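Local coordinates for protein pectate lyase (Paenibacillus sp. 0602, PDB 5GT5) that cleaves polygalacturonate and pectins of various degrees of methyl esterification by eliminative, endo-acting depolymerization, most probably with calcium as cofactor, at residues G98-T103 and S122-I127; S118-S123 and T155-S160; L41-N46 and I94-F99. The protein carries 1 engineered substitution. All coordinates share one frame; numbering follows the deposited sequence.

Contact 1 (G98-T103 and S122-I127); sequences GFNGLT and SSNVII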
ATOM      1  N   GLY A  98      -9.778   4.304  -8.790  1.00  6.14           N
ATOM      2  CA  GLY A  98     -10.109   2.981  -8.296  1.00  8.20           C
ATOM      3  C   GLY A  98      -9.395   1.831  -8.977  1.00  8.90           C
ATOM      4  O   GLY A  98      -9.859   0.691  -8.891  1.00 10.67           O
ATOM      5  N   PHE A  99      -8.279   2.078  -9.659  1.00  7.02           N
ATOM      6  CA  PHE A  99      -7.520   1.023 -10.310  1.00  6.84           C
ATOM      7  C   PHE A  99      -6.575   0.320  -9.350  1.00  7.00           C
ATOM      8  O   PHE A  99      -6.046   0.954  -8.430  1.00  8.79           O
ATOM      9  CB  PHE A  99      -6.765   1.575 -11.531  1.00  6.20           C
ATOM     10  CG  PHE A  99      -7.645   1.701 -12.740  1.00  7.98           C
ATOM     11  CD1 PHE A  99      -8.475   2.812 -12.883  1.00  8.62           C
ATOM     12  CD2 PHE A  99      -7.718   0.683 -13.692  1.00  8.09           C
ATOM     13  CE1 PHE A  99      -9.370   2.908 -13.986  1.00  9.88           C
ATOM     14  CE2 PHE A  99      -8.602   0.773 -14.786  1.00  9.29           C
ATOM     15  CZ  PHE A  99      -9.408   1.913 -14.944  1.00  8.15           C
ATOM     16  N   ASN A 100      -6.424  -0.992  -9.504  1.00  8.08           N
ATOM     17  CA  ASN A 100      -5.401  -1.738  -8.789  1.00  7.64           C
ATOM     18  C   ASN A 100      -4.574  -2.568  -9.742  1.00  8.41           C
ATOM     19  O   ASN A 100      -5.014  -3.612 -10.241  1.00  9.01           O
ATOM     20  CB  ASN A 100      -5.961  -2.664  -7.729  1.00  9.88           C
ATOM     21  CG  ASN A 100      -4.845  -3.395  -6.978  1.00  8.03           C
ATOM     22  OD1 ASN A 100      -3.781  -2.848  -6.733  1.00 15.08           O
ATOM     23  ND2 ASN A 100      -5.051  -4.679  -6.737  1.00 20.99           N
ATOM     24  N   GLY A 101      -3.390  -2.077 -10.043  1.00  7.75           N
ATOM     25  CA  GLY A 101      -2.492  -2.793 -10.911  1.00  8.09           C
ATOM     26  C   GLY A 101      -2.745  -2.396 -12.342  1.00  7.59           C
ATOM     27  O   GLY A 101      -3.481  -3.065 -13.068  1.00  9.16           O
ATOM     28  N   LEU A 102      -2.122  -1.309 -12.766  1.00  7.89           N
ATOM     29  CA  LEU A 102      -2.359  -0.744 -14.087  1.00  7.92           C
ATOM     30  C   LEU A 102      -1.052  -0.208 -14.625  1.00  6.83           C
ATOM     31  O   LEU A 102      -0.337   0.485 -13.909  1.00  7.75           O
ATOM     32  CB  LEU A 102      -3.391   0.383 -13.975  1.00  7.42           C
ATOM     33  CG  LEU A 102      -3.584   1.261 -15.215  1.00  7.19           C
ATOM     34  CD1 LEU A 102      -4.240   0.498 -16.367  1.00  8.77           C
ATOM     35  CD2 LEU A 102      -4.406   2.500 -14.850  1.00  8.89           C
ATOM     36  N   THR A 103      -0.733  -0.509 -15.878  1.00  7.68           N
ATOM     37  CA  THR A 103       0.404   0.091 -16.570  1.00  5.11           C
ATOM     38  C   THR A 103      -0.062   0.859 -17.790  1.00  6.46           C
ATOM     39  O   THR A 103      -0.791   0.314 -18.656  1.00  7.94           O
ATOM     40  CB  THR A 103       1.411  -0.978 -17.010  1.00  7.96           C
ATOM     41  OG1 THR A 103       1.886  -1.638 -15.830  1.00  8.22           O
ATOM     42  CG2 THR A 103       2.622  -0.359 -17.756  1.00  9.38           C
ATOM     43  N   SER A 122      -6.165   4.810  -6.208  1.00  5.21           N
ATOM     44  CA  SER A 122      -5.616   3.721  -7.010  1.00  6.60           C
ATOM     45  C   SER A 122      -4.349   3.166  -6.381  1.00  7.30           C
ATOM     46  O   SER A 122      -3.686   3.805  -5.541  1.00  7.67           O
ATOM     47  CB  SER A 122      -5.326   4.228  -8.415  1.00  7.38           C
ATOM     48  OG  SER A 122      -6.539   4.549  -9.108  1.00  6.66           O
ATOM     49  N   SER A 123      -3.990   1.952  -6.775  1.00  7.73           N
ATOM     50  CA  SER A 123      -2.783   1.318  -6.268  1.00  7.79           C
ATOM     51  C   SER A 123      -2.057   0.633  -7.392  1.00  6.28           C
ATOM     52  O   SER A 123      -2.667   0.148  -8.366  1.00  6.49           O
ATOM     53  CB  SER A 123      -3.110   0.314  -5.170  1.00 10.15           C
ATOM     54  OG  SER A 123      -4.082  -0.599  -5.642  1.00 18.94           O
ATOM     55  N   ASN A 124      -0.734   0.590  -7.248  1.00  6.33           N
ATOM     56  CA  ASN A 124       0.154  -0.106  -8.163  1.00  6.85           C
ATOM     57  C   ASN A 124      -0.053   0.330  -9.617  1.00  5.59           C
ATOM     58  O   ASN A 124      -0.438  -0.440 -10.504  1.00  6.35           O
ATOM     59  CB  ASN A 124      -0.009  -1.611  -7.965  1.00  7.76           C
ATOM     60  CG  ASN A 124       0.453  -2.028  -6.604  1.00  8.06           C
ATOM     61  OD1 ASN A 124       1.471  -1.549  -6.120  1.00 10.98           O
ATOM     62  ND2 ASN A 124      -0.374  -2.816  -5.925  1.00 12.24           N
ATOM     63  N   VAL A 125       0.215   1.608  -9.842  1.00  5.90           N
ATOM     64  CA  VAL A 125       0.103   2.233 -11.153  1.00  6.38           C
ATOM     65  C   VAL A 125       1.493   2.510 -11.698  1.00  6.04           C
ATOM     66  O   VAL A 125       2.340   3.059 -10.961  1.00  5.77           O
ATOM     67  CB  VAL A 125      -0.709   3.549 -11.062  1.00  7.96           C
ATOM     68  CG1 VAL A 125      -0.708   4.286 -12.429  1.00  8.51           C
ATOM     69  CG2 VAL A 125      -2.153   3.262 -10.570  1.00  9.68           C
ATOM     70  N   ILE A 126       1.729   2.138 -12.949  1.00  6.28           N
ATOM     71  CA  ILE A 126       2.999   2.399 -13.630  1.00  6.15           C
ATOM     72  C   ILE A 126       2.680   3.236 -14.873  1.00  5.67           C
ATOM     73  O   ILE A 126       1.764   2.896 -15.643  1.00  7.43           O
ATOM     74  CB  ILE A 126       3.707   1.085 -14.026  1.00  6.87           C
ATOM     75  CG1 ILE A 126       4.088   0.298 -12.770  1.00  8.15           C
ATOM     76  CG2 ILE A 126       4.889   1.367 -14.969  1.00  8.35           C
ATOM     77  CD1 ILE A 126       4.833  -1.011 -13.077  1.00  9.38           C
ATOM     78  N   ILE A 127       3.411   4.336 -15.048  1.00  5.19           N
ATOM     79  CA  ILE A 127       3.263   5.243 -16.198  1.00  4.77           C
ATOM     80  C   ILE A 127       4.646   5.429 -16.808  1.00  5.66           C
ATOM     81  O   ILE A 127       5.550   5.969 -16.152  1.00  6.64           O
ATOM     82  CB  ILE A 127       2.666   6.584 -15.793  1.00  4.35           C
ATOM     83  CG1 ILE A 127       1.280   6.372 -15.177  1.00  5.74           C
ATOM     84  CG2 ILE A 127       2.634   7.528 -17.008  1.00  6.38           C
ATOM     85  CD1 ILE A 127       0.707   7.608 -14.467  1.00  8.65           C
TER
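Backbone bonding between G98-T103 and S122-I127 follows an in-register parallel ladder, N100 beside S123, L102 beside V125 and T103 beside I126, with the two runs only 5° apart in direction. S123 N donates to F99 O at 2.8 Å, and G101 N returns a bond to S123 O. Beyond the bend, L102 N binds N124 O and I126 N binds L102 O (2.8 Å, N-H...O angle 163°). Between these links, CA-H...O contacts such as T103 CA to I126 O (3.3 Å) fill the ladder.

Both chains turn a corner, at G101 and at N124, so the second run repeats the bend of the first one strand further on. Such stacking of successive bent chains is the signature of the right-handed parallel beta-helix of polysaccharide lyase family 1, in which strands 102-106 and 125-128 are neighbours. G101 turns the chain with a positive phi, and having no side chain keeps the corner clear of the carbonyl oxygen before it.

Side-chain polar contacts gather at the loop end. S122 OG accepts the F99 amide at 3.1 Å while donating to K120 O, which fixes the hydroxyl between two backbone groups. N100 has CG anti to its backbone N (chi1 -178°), and this swings OD1 over S123, whose OG donates to it at a short 2.5 Å. The hydroxyl stands above the amide carbonyl plane, away from either lone pair. N124 runs alongside N100, but its OD1 reaches S256 OG of the second subunit.

At the T103 end the side chains of T103 and I126 lie side by side, CG2 to CG2 at 4.0 Å; T103 OG1 packs 3.7 Å from I126 CB and has its hydrogen bond with G19 N.

Contact 2 (S118-S123 and T155-S160); sequences SVKRSS and TLEESS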
ATOM      1  N   SER A 118      -5.397  12.831 -13.375  1.00  6.67           N
ATOM      2  CA  SER A 118      -5.564  12.725 -11.933  1.00  7.66           C
ATOM      3  C   SER A 118      -5.695  11.250 -11.602  1.00  9.95           C
ATOM      4  O   SER A 118      -6.544  10.556 -12.165  1.00 10.79           O
ATOM      5  CB  SER A 118      -6.816  13.483 -11.511  1.00 11.24           C
ATOM      6  OG  SER A 118      -7.138  13.272 -10.140  1.00 16.76           O
ATOM      7  N   VAL A 119      -4.804  10.762 -10.749  1.00  7.52           N
ATOM      8  CA  VAL A 119      -4.886   9.388 -10.260  1.00  7.11           C
ATOM      9  C   VAL A 119      -5.445   9.437  -8.863  1.00  5.83           C
ATOM     10  O   VAL A 119      -4.865  10.061  -7.968  1.00  8.67           O
ATOM     11  CB  VAL A 119      -3.526   8.696 -10.263  1.00  5.89           C
ATOM     12  CG1 VAL A 119      -3.645   7.264  -9.702  1.00  8.89           C
ATOM     13  CG2 VAL A 119      -2.902   8.691 -11.684  1.00  9.76           C
ATOM     14  N   LYS A 120      -6.610   8.836  -8.658  1.00  6.74           N
ATOM     15  CA  LYS A 120      -7.277   8.881  -7.345  1.00  5.95           C
ATOM     16  C   LYS A 120      -7.604   7.489  -6.891  1.00  6.49           C
ATOM     17  O   LYS A 120      -8.026   6.662  -7.688  1.00  7.29           O
ATOM     18  CB  LYS A 120      -8.613   9.637  -7.407  1.00  9.03           C
ATOM     19  CG  LYS A 120      -8.461  11.111  -7.724  1.00 10.99           C
ATOM     20  CD  LYS A 120      -9.810  11.816  -7.750  1.00 12.39           C
ATOM     21  CE  LYS A 120      -9.662  13.327  -8.002  1.00 22.43           C
ATOM     22  NZ  LYS A 120     -11.009  13.977  -7.973  1.00 28.72           N
ATOM     23  N   ARG A 121      -7.406   7.256  -5.604  1.00  7.05           N
ATOM     24  CA  ARG A 121      -7.893   6.014  -4.967  1.00  7.72           C
ATOM     25  C   ARG A 121      -7.410   4.777  -5.733  1.00  5.25           C
ATOM     26  O   ARG A 121      -8.156   3.809  -5.914  1.00  7.53           O
ATOM     27  CB  ARG A 121      -9.420   6.041  -4.848  1.00  8.95           C
ATOM     28  CG  ARG A 121      -9.958   7.093  -3.892  1.00 11.32           C
ATOM     29  CD  ARG A 121     -11.482   7.221  -3.999  1.00 12.11           C
ATOM     30  NE  ARG A 121     -11.943   7.839  -5.244  1.00 15.74           N
ATOM     31  CZ  ARG A 121     -12.212   9.136  -5.404  1.00 18.49           C
ATOM     32  NH1 ARG A 121     -12.038   9.990  -4.396  1.00 23.03           N
ATOM     33  NH2 ARG A 121     -12.639   9.578  -6.584  1.00 19.06           N
ATOM     34  N   SER A 122      -6.165   4.810  -6.208  1.00  5.21           N
ATOM     35  CA  SER A 122      -5.616   3.721  -7.010  1.00  6.60           C
ATOM     36  C   SER A 122      -4.349   3.166  -6.381  1.00  7.30           C
ATOM     37  O   SER A 122      -3.686   3.805  -5.541  1.00  7.67           O
ATOM     38  CB  SER A 122      -5.326   4.228  -8.415  1.00  7.38           C
ATOM     39  OG  SER A 122      -6.539   4.549  -9.108  1.00  6.66           O
ATOM     40  N   SER A 123      -3.990   1.952  -6.775  1.00  7.73           N
ATOM     41  CA  SER A 123      -2.783   1.318  -6.268  1.00  7.79           C
ATOM     42  C   SER A 123      -2.057   0.633  -7.392  1.00  6.28           C
ATOM     43  O   SER A 123      -2.667   0.148  -8.366  1.00  6.49           O
ATOM     44  CB  SER A 123      -3.110   0.314  -5.170  1.00 10.15           C
ATOM     45  OG  SER A 123      -4.082  -0.599  -5.642  1.00 18.94           O
ATOM     46  N   THR A 155      -1.488  14.429 -11.108  1.00  4.57           N
ATOM     47  CA  THR A 155      -1.762  14.605  -9.671  1.00  5.07           C
ATOM     48  C   THR A 155      -2.093  13.247  -9.137  1.00  6.08           C
ATOM     49  O   THR A 155      -2.912  12.506  -9.722  1.00  8.69           O
ATOM     50  CB  THR A 155      -2.915  15.562  -9.416  1.00  6.14           C
ATOM     51  OG1 THR A 155      -2.599  16.835 -10.017  1.00 10.98           O
ATOM     52  CG2 THR A 155      -3.103  15.818  -7.951  1.00  8.12           C
ATOM     53  N   LEU A 156      -1.462  12.895  -8.029  1.00  5.82           N
ATOM     54  CA  LEU A 156      -1.740  11.633  -7.361  1.00  6.23           C
ATOM     55  C   LEU A 156      -2.462  11.943  -6.052  1.00  7.66           C
ATOM     56  O   LEU A 156      -1.988  12.744  -5.246  1.00  8.09           O
ATOM     57  CB  LEU A 156      -0.443  10.896  -7.074  1.00  6.89           C
ATOM     58  CG  LEU A 156       0.544  10.816  -8.247  1.00  7.28           C
ATOM     59  CD1 LEU A 156       1.823  10.153  -7.771  1.00  9.45           C
ATOM     60  CD2 LEU A 156      -0.064  10.038  -9.400  1.00  6.80           C
ATOM     61  N   GLU A 157      -3.602  11.293  -5.810  1.00  7.64           N
ATOM     62  CA  GLU A 157      -4.381  11.548  -4.592  1.00  9.08           C
ATOM     63  C   GLU A 157      -4.833  10.266  -3.952  1.00  6.02           C
ATOM     64  O   GLU A 157      -5.377   9.385  -4.636  1.00  6.25           O
ATOM     65  CB  GLU A 157      -5.622  12.408  -4.868  1.00 10.84           C
ATOM     66  CG  GLU A 157      -5.283  13.833  -5.315  1.00 15.13           C
ATOM     67  CD  GLU A 157      -6.505  14.687  -5.592  1.00 19.29           C
ATOM     68  OE1 GLU A 157      -7.602  14.285  -5.183  1.00 20.94           O
ATOM     69  OE2 GLU A 157      -6.365  15.764  -6.218  1.00 26.97           O
ATOM     70  N   GLU A 158      -4.641  10.179  -2.633  1.00  6.43           N
ATOM     71  CA  GLU A 158      -5.038   8.988  -1.839  1.00  7.96           C
ATOM     72  C   GLU A 158      -4.758   7.669  -2.535  1.00  7.78           C
ATOM     73  O   GLU A 158      -5.589   6.750  -2.536  1.00  7.36           O
ATOM     74  CB  GLU A 158      -6.486   9.073  -1.359  1.00 10.84           C
ATOM     75  CG  GLU A 158      -7.539   9.049  -2.383  1.00 16.08           C
ATOM     76  CD  GLU A 158      -8.006  10.424  -2.755  1.00 29.79           C
ATOM     77  OE1 GLU A 158      -7.790  11.362  -1.957  1.00 28.48           O
ATOM     78  OE2 GLU A 158      -8.626  10.558  -3.832  1.00 31.01           O
ATOM     79  N   SER A 159      -3.557   7.578  -3.097  1.00  7.31           N
ATOM     80  CA  SER A 159      -3.098   6.413  -3.857  1.00  5.98           C
ATOM     81  C   SER A 159      -1.865   5.789  -3.195  1.00  5.68           C
ATOM     82  O   SER A 159      -1.279   6.353  -2.246  1.00  7.96           O
ATOM     83  CB  SER A 159      -2.825   6.815  -5.310  1.00  7.09           C
ATOM     84  OG  SER A 159      -4.064   7.136  -5.967  1.00  7.80           O
ATOM     85  N   SER A 160      -1.481   4.602  -3.657  1.00  6.38           N
ATOM     86  CA  SER A 160      -0.401   3.830  -3.047  1.00  5.76           C
ATOM     87  C   SER A 160       0.321   3.042  -4.108  1.00  7.04           C
ATOM     88  O   SER A 160      -0.303   2.175  -4.737  1.00  7.28           O
ATOM     89  CB  SER A 160      -0.991   2.858  -2.016  1.00  9.87           C
ATOM     90  OG  SER A 160       0.019   2.083  -1.372  1.00  9.65           O
TER
HETATM   91  O   HOH W   1      -6.454  15.607  -8.757  1.00 36.46           O
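V119 and L156 lie side by side on one face of the parallel pair 118-120 and 155-157, whose axes come within 4.8 Å, and L156 CD2 reaches V119 CB at 3.8 Å. On the other face K120 and E157 run abreast, each extended beyond CG. They end with K120 CE 3.6 Å from E157 OE1, the ammonium itself standing beyond salt-bridge range. E157 OE2 instead accepts a hydrogen bond from a water that also bonds S118 OG.

R121 and E158 both have positive phi, turning the two chains alike. E158 has CG wedged between its backbone N and carbonyl carbon (chi1 66°) and then bends at chi2, laying its chain along R121, with CG to CG 3.5 Å. The R121 chain folds at chi3, setting the guanidinium 11° from parallel to the carboxylate. E158 OE2 is 3.5 Å from R121 NH1 but well out of the guanidinium plane, so the salt bridge rests on charge alone. The stronger partner is D97, at NH2. S159 OG donates to E157 O and accepts S122 N at 3.1 Å, repeating the S122 pattern one coil on.

T155 lies near D152 and D178, probable calcium ligands. Outward from this pair, strand 92-97 bonds to strand 115-120, while strands 177-180 and 184-194 flank the T155-S160 side.

Contact 3 (L41-N46 and I94-F99); sequences LALKKN and ITVDGF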
ATOM      1  N   LEU A  41     -12.564   4.605 -22.889  1.00  8.76           N
ATOM      2  CA  LEU A  41     -13.076   3.271 -22.612  1.00  9.66           C
ATOM      3  C   LEU A  41     -12.125   2.465 -21.743  1.00 10.90           C
ATOM      4  O   LEU A  41     -12.575   1.777 -20.821  1.00 12.68           O
ATOM      5  CB  LEU A  41     -13.344   2.530 -23.915  1.00 10.65           C
ATOM      6  CG  LEU A  41     -14.524   3.072 -24.723  1.00 15.41           C
ATOM      7  CD1 LEU A  41     -14.609   2.366 -26.097  1.00 16.08           C
ATOM      8  CD2 LEU A  41     -15.825   2.912 -23.953  1.00 21.43           C
ATOM      9  N   ALA A  42     -10.819   2.573 -21.995  1.00  7.58           N
ATOM     10  CA  ALA A  42      -9.816   1.812 -21.261  1.00  8.70           C
ATOM     11  C   ALA A  42      -9.702   2.238 -19.797  1.00  9.48           C
ATOM     12  O   ALA A  42      -9.521   1.383 -18.923  1.00  9.51           O
ATOM     13  CB  ALA A  42      -8.480   1.958 -21.932  1.00  8.84           C
ATOM     14  N   LEU A  43      -9.799   3.552 -19.542  1.00  7.83           N
ATOM     15  CA  LEU A  43      -9.552   4.102 -18.206  1.00  6.51           C
ATOM     16  C   LEU A  43     -10.821   4.378 -17.406  1.00  8.73           C
ATOM     17  O   LEU A  43     -10.761   4.954 -16.323  1.00  9.28           O
ATOM     18  CB  LEU A  43      -8.662   5.349 -18.283  1.00  6.66           C
ATOM     19  CG  LEU A  43      -7.239   5.053 -18.724  1.00  9.04           C
ATOM     20  CD1 LEU A  43      -6.498   6.404 -18.758  1.00 10.84           C
ATOM     21  CD2 LEU A  43      -6.514   4.037 -17.807  1.00 11.48           C
ATOM     22  N   LYS A  44     -11.969   3.952 -17.923  1.00  9.22           N
ATOM     23  CA  LYS A  44     -13.249   4.063 -17.192  1.00  8.13           C
ATOM     24  C   LYS A  44     -13.147   3.285 -15.890  1.00  9.24           C
ATOM     25  O   LYS A  44     -12.593   2.180 -15.881  1.00  8.94           O
ATOM     26  CB  LYS A  44     -14.409   3.508 -18.038  1.00 10.23           C
ATOM     27  CG  LYS A  44     -15.788   3.795 -17.442  1.00 14.88           C
ATOM     28  CD  LYS A  44     -16.888   3.320 -18.397  1.00 18.65           C
ATOM     29  CE  LYS A  44     -18.274   3.579 -17.816  1.00 26.25           C
ATOM     30  NZ  LYS A  44     -18.545   5.015 -17.679  1.00 35.84           N
ATOM     31  N   LYS A  45     -13.636   3.869 -14.802  1.00 10.03           N
ATOM     32  CA  LYS A  45     -13.595   3.184 -13.504  1.00  7.19           C
ATOM     33  C   LYS A  45     -14.175   1.774 -13.625  1.00  9.40           C
ATOM     34  O   LYS A  45     -15.212   1.554 -14.264  1.00 11.55           O
ATOM     35  CB  LYS A  45     -14.364   4.008 -12.457  1.00 13.05           C
ATOM     36  CG  LYS A  45     -14.344   3.428 -11.058  1.00 12.87           C
ATOM     37  CD  LYS A  45     -15.133   4.355 -10.120  1.00 20.51           C
ATOM     38  CE  LYS A  45     -15.320   3.714  -8.742  1.00 37.38           C
ATOM     39  NZ  LYS A  45     -16.264   4.504  -7.889  1.00 46.03           N
ATOM     40  N   ASN A  46     -13.449   0.814 -13.038  1.00  9.25           N
ATOM     41  CA  ASN A  46     -13.829  -0.595 -13.045  1.00  9.05           C
ATOM     42  C   ASN A  46     -13.805  -1.272 -14.387  1.00 10.08           C
ATOM     43  O   ASN A  46     -14.436  -2.323 -14.574  1.00 12.93           O
ATOM     44  CB  ASN A  46     -15.130  -0.833 -12.265  1.00  9.36           C
ATOM     45  CG  ASN A  46     -14.960  -0.601 -10.792  1.00 11.51           C
ATOM     46  OD1 ASN A  46     -13.930  -0.966 -10.238  1.00 13.86           O
ATOM     47  ND2 ASN A  46     -15.960  -0.018 -10.149  1.00 12.84           N
ATOM     48  N   ILE A  94      -8.502  14.016 -16.953  1.00  8.04           N
ATOM     49  CA  ILE A  94      -8.764  12.579 -17.070  1.00  7.65           C
ATOM     50  C   ILE A  94      -8.481  11.947 -15.730  1.00  8.22           C
ATOM     51  O   ILE A  94      -7.350  12.013 -15.233  1.00  9.05           O
ATOM     52  CB  ILE A  94      -7.885  11.949 -18.145  1.00  7.04           C
ATOM     53  CG1 ILE A  94      -8.096  12.647 -19.508  1.00  8.30           C
ATOM     54  CG2 ILE A  94      -8.190  10.473 -18.216  1.00  9.75           C
ATOM     55  CD1 ILE A  94      -7.022  12.395 -20.523  1.00 10.55           C
ATOM     56  N   THR A  95      -9.522  11.385 -15.111  1.00  7.52           N
ATOM     57  CA  THR A  95      -9.395  10.851 -13.759  1.00  9.87           C
ATOM     58  C   THR A  95      -9.369   9.329 -13.761  1.00  9.31           C
ATOM     59  O   THR A  95     -10.392   8.690 -14.072  1.00 11.64           O
ATOM     60  CB  THR A  95     -10.528  11.341 -12.840  1.00  9.71           C
ATOM     61  OG1 THR A  95     -10.477  12.768 -12.769  1.00 10.56           O
ATOM     62  CG2 THR A  95     -10.340  10.804 -11.429  1.00 12.15           C
ATOM     63  N   VAL A  96      -8.221   8.775 -13.375  1.00  8.26           N
ATOM     64  CA  VAL A  96      -8.017   7.346 -13.214  1.00  8.67           C
ATOM     65  C   VAL A  96      -8.366   7.027 -11.783  1.00  7.31           C
ATOM     66  O   VAL A  96      -7.618   7.415 -10.862  1.00  7.93           O
ATOM     67  CB  VAL A  96      -6.532   7.019 -13.482  1.00  7.61           C
ATOM     68  CG1 VAL A  96      -6.212   5.564 -13.245  1.00  8.20           C
ATOM     69  CG2 VAL A  96      -6.151   7.403 -14.932  1.00 10.34           C
ATOM     70  N   ASP A  97      -9.494   6.337 -11.583  1.00  6.55           N
ATOM     71  CA  ASP A  97     -10.108   6.204 -10.261  1.00  7.06           C
ATOM     72  C   ASP A  97     -10.320   4.733  -9.916  1.00  8.03           C
ATOM     73  O   ASP A  97     -10.910   3.975 -10.690  1.00  9.84           O
ATOM     74  CB  ASP A  97     -11.472   6.921 -10.266  1.00  9.81           C
ATOM     75  CG  ASP A  97     -12.101   7.058  -8.882  1.00 12.60           C
ATOM     76  OD1 ASP A  97     -11.581   6.518  -7.887  1.00 12.42           O
ATOM     77  OD2 ASP A  97     -13.153   7.729  -8.800  1.00 18.40           O
ATOM     78  N   GLY A  98      -9.778   4.304  -8.790  1.00  6.14           N
ATOM     79  CA  GLY A  98     -10.109   2.981  -8.296  1.00  8.20           C
ATOM     80  C   GLY A  98      -9.395   1.831  -8.977  1.00  8.90           C
ATOM     81  O   GLY A  98      -9.859   0.691  -8.891  1.00 10.67           O
ATOM     82  N   PHE A  99      -8.279   2.078  -9.659  1.00  7.02           N
ATOM     83  CA  PHE A  99      -7.520   1.023 -10.310  1.00  6.84           C
ATOM     84  C   PHE A  99      -6.575   0.320  -9.350  1.00  7.00           C
ATOM     85  O   PHE A  99      -6.046   0.954  -8.430  1.00  8.79           O
ATOM     86  CB  PHE A  99      -6.765   1.575 -11.531  1.00  6.20           C
ATOM     87  CG  PHE A  99      -7.645   1.701 -12.740  1.00  7.98           C
ATOM     88  CD1 PHE A  99      -8.475   2.812 -12.883  1.00  8.62           C
ATOM     89  CD2 PHE A  99      -7.718   0.683 -13.692  1.00  8.09           C
ATOM     90  CE1 PHE A  99      -9.370   2.908 -13.986  1.00  9.88           C
ATOM     91  CE2 PHE A  99      -8.602   0.773 -14.786  1.00  9.29           C
ATOM     92  CZ  PHE A  99      -9.408   1.913 -14.944  1.00  8.15           C
TER
HETATM   93  O   HOH W   2     -11.278   6.086 -13.848  1.00  8.40           O
HETATM   94  O   HOH W   3     -15.406   7.429  -7.557  1.00 29.71           O
HETATM   95  O   HOH W   4     -10.899   0.964 -11.708  1.00 12.30           O
HETATM   96  O   HOH W   5     -12.419  -0.073  -8.109  1.00 13.51           O
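L43, at the end of helix 36-43, meets strand 92-97 of the parallel beta-helix, consistent with the family's usual helical cap over the N-terminal end of the coil. The two runs lie 74° apart in direction, and their nearest CA atoms, K45 CA and D97 CA, are 5.6 Å apart. Because L41-N46 is helix and loop, side chains and water-mediated bonds make the joint.

The close-fitting part is mostly apolar. L43 CD1 touches V96 CG2 at 4.0 Å, the two side chains meeting at a slant, and approaches I94 CG2 more loosely. L102, I104 and V52 also touch L43, so the leucine packs against strands 51-54 and 102-106 as well as 92-97. F99 adds a ring that meets backbone carbonyls: with CG anti to its carbonyl carbon (chi1 -81°), it extends towards the helix end. The L43 carbonyl oxygen comes near the ring plane at its edge, 3.4 Å from F99 CE1, and K44 O lies obliquely at 3.3 Å from F99 CZ.

Towards solvent, contact passes to K45, N46 and water. The extended K45 chain runs beside D97, K45 CG 3.5 Å from D97 O, but NZ and OD2 stay too far apart for a salt bridge. A water spans them, accepting from NZ and donating to OD2, which is already salt-bridged to R121. N46 N donates to another water, which in turn donates to D97 O.

Between the two regimes sits a water beside the ring edge, donating to L43 O and to T95 O and accepting from D97 N; these three bonds join helix end and strand where their backbones do not meet. The water shared by N46 and D97 lies against one face of the F99 ring, its oxygen 3.2 Å above the ring plane and over the centre.

In the fold
From the N terminus, contact 3 comes first: 41-46 meets 94-99 after 47 intervening residues, bringing helix 36-43 onto strand 92-97. Contact 1 opens where that loop ends, the two sharing G98 and F99, and closes 18 residues later, pairing 98-103 with the next coil. Contact 2 starts at 118, just before contact 1 has closed; they share S122 and S123, and its loop of 31 residues returns at 155-160. None nests inside another; they follow in series with overlapping ends. Cross-links join them: V96 N and S118 O, 2.7 Å apart, probably bond between contacts 3 and 2, and N124 N to S160 O between contacts 1 and 2. All three also touch the second subunit.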